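Local coordinates for protein Phospholipase/Carboxylesterase (Dyadobacter fermentans, PDB 4H0C) that probably hydrolyses carboxylic ester or thioester bonds, such as palmitoyl thioesters on proteins, at residues S61-S66 / Q72-A77. Residues are numbered along the deposited sequence; the frame is centred on the assembly and turned at random.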
# COMPACT_ATOMS: atom_id res chain seq x y z
N SER A 61 8.92 9.71 -5.92
CA SER A 61 9.02 9.45 -4.50
C SER A 61 7.83 10.05 -3.76
O SER A 61 7.58 11.26 -3.87
CB SER A 61 10.34 10.00 -3.95
OG SER A 61 10.42 9.82 -2.53
N TRP A 62 7.11 9.20 -3.02
CA TRP A 62 5.92 9.65 -2.26
C TRP A 62 6.19 10.71 -1.22
O TRP A 62 5.38 11.61 -1.02
CB TRP A 62 5.16 8.46 -1.67
CG TRP A 62 4.71 7.51 -2.76
CD1 TRP A 62 5.11 6.19 -2.99
CD2 TRP A 62 3.72 7.81 -3.80
NE1 TRP A 62 4.47 5.68 -4.09
CE2 TRP A 62 3.63 6.60 -4.64
CE3 TRP A 62 2.97 8.92 -4.14
CZ2 TRP A 62 2.77 6.54 -5.75
CZ3 TRP A 62 2.12 8.85 -5.24
CH2 TRP A 62 2.03 7.69 -6.03
N TYR A 63 7.34 10.62 -0.56
CA TYR A 63 7.71 11.60 0.47
C TYR A 63 9.24 11.52 0.61
O TYR A 63 9.83 10.46 0.34
CB TYR A 63 6.97 11.30 1.81
CG TYR A 63 6.97 9.83 2.19
CD1 TYR A 63 8.09 9.25 2.81
CD2 TYR A 63 5.88 9.00 1.89
CE1 TYR A 63 8.12 7.89 3.12
CE2 TYR A 63 5.89 7.67 2.24
CZ TYR A 63 7.02 7.11 2.82
OH TYR A 63 7.05 5.79 3.12
N PRO A 64 9.89 12.63 1.01
CA PRO A 64 11.36 12.75 0.83
C PRO A 64 12.29 11.94 1.72
O PRO A 64 13.42 11.64 1.32
CB PRO A 64 11.62 14.25 1.06
CG PRO A 64 10.47 14.69 1.92
CD PRO A 64 9.28 13.91 1.40
N TYR A 65 11.83 11.60 2.93
CA TYR A 65 12.68 11.00 3.96
C TYR A 65 12.18 9.63 4.37
O TYR A 65 11.13 9.18 3.88
CB TYR A 65 12.73 11.96 5.15
CG TYR A 65 13.24 13.33 4.75
CD1 TYR A 65 14.49 13.47 4.13
CD2 TYR A 65 12.48 14.48 4.99
CE1 TYR A 65 14.98 14.72 3.77
CE2 TYR A 65 12.97 15.73 4.63
CZ TYR A 65 14.21 15.84 4.02
OH TYR A 65 14.67 17.08 3.66
N SER A 66 12.92 8.97 5.28
CA SER A 66 12.45 7.71 5.87
C SER A 66 11.00 7.84 6.31
O SER A 66 10.59 8.89 6.83
CB SER A 66 13.29 7.36 7.10
OG SER A 66 12.70 6.28 7.82
N GLN A 72 6.20 15.56 10.27
CA GLN A 72 6.15 16.91 9.70
C GLN A 72 7.24 17.15 8.64
O GLN A 72 7.06 17.97 7.73
CB GLN A 72 6.11 18.01 10.77
CG GLN A 72 4.78 18.08 11.52
CD GLN A 72 3.54 18.12 10.59
OE1 GLN A 72 3.47 18.94 9.66
NE2 GLN A 72 2.56 17.25 10.86
N GLN A 73 8.36 16.42 8.74
CA GLN A 73 9.46 16.56 7.76
C GLN A 73 9.10 15.93 6.42
O GLN A 73 9.73 16.24 5.41
CB GLN A 73 10.78 16.00 8.32
CG GLN A 73 11.33 16.85 9.46
CD GLN A 73 12.47 16.18 10.19
OE1 GLN A 73 12.95 15.12 9.79
NE2 GLN A 73 12.92 16.81 11.28
N ASN A 74 8.07 15.09 6.43
CA ASN A 74 7.55 14.44 5.21
C ASN A 74 6.31 15.09 4.67
O ASN A 74 5.69 14.58 3.73
CB ASN A 74 7.30 12.94 5.44
CG ASN A 74 8.57 12.11 5.21
OD1 ASN A 74 9.32 12.37 4.26
ND2 ASN A 74 8.80 11.10 6.06
N GLN A 75 5.94 16.22 5.28
CA GLN A 75 4.75 16.98 4.90
C GLN A 75 5.19 18.26 4.20
O GLN A 75 6.21 18.85 4.58
CB GLN A 75 3.92 17.30 6.14
CG GLN A 75 3.25 16.09 6.76
CD GLN A 75 2.14 15.50 5.90
OE1 GLN A 75 2.00 15.83 4.71
NE2 GLN A 75 1.36 14.60 6.48
N PRO A 76 4.40 18.74 3.21
CA PRO A 76 3.07 18.31 2.76
C PRO A 76 3.03 17.19 1.71
O PRO A 76 1.94 16.79 1.31
CB PRO A 76 2.48 19.60 2.18
CG PRO A 76 3.70 20.25 1.60
CD PRO A 76 4.75 20.05 2.64
N ALA A 77 4.18 16.67 1.29
CA ALA A 77 4.23 15.61 0.26
C ALA A 77 3.41 14.39 0.64
O ALA A 77 2.67 13.84 -0.21
CB ALA A 77 5.67 15.21 -0.02
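N74 carries its CG beside its own backbone N (chi1 -86°), which brings the amide into the bend of 61-66, both ends meeting the backbone of Y65 and S66. Y63, across from it, has CG between its own backbone N and carbonyl carbon (chi1 44°), which lays CD1 3.8 Å from N74 CG, ring and amide planes 63° apart. The amide oxygen takes the Y65 N-H: Y65 N to N74 OD1 is 2.9 Å, in the carbonyl plane and on a lone pair. On its other end N74 ND2 gives a hydrogen to S66 O at 2.9 Å; the acceptor lies in the amide plane, but ND2 itself sits above the S66 carbonyl plane. Two bonds thus fix the flip of this buried amide. P64 CD presses against N74 OD1 at 3.2 Å, and the edge of the Y65 ring brings CD2 to 3.3 Å from Q73 O. Further along, A77 CB packs against P64 CD at 4.1 Å. With an alanine in place of N74, Y65 N and S66 O would probably lose these partners and the bend would be freer to shift. Y63 OH hydrogen-bonds a citrate, probably from the crystallisation liquor. In this connection from strand 50-55 into helix 77-94 a side-chain amide bridges two backbone groups, with the Y63 ring near, though not touching, the probable Ser-His-Asp site of an alpha/beta hydrolase fold.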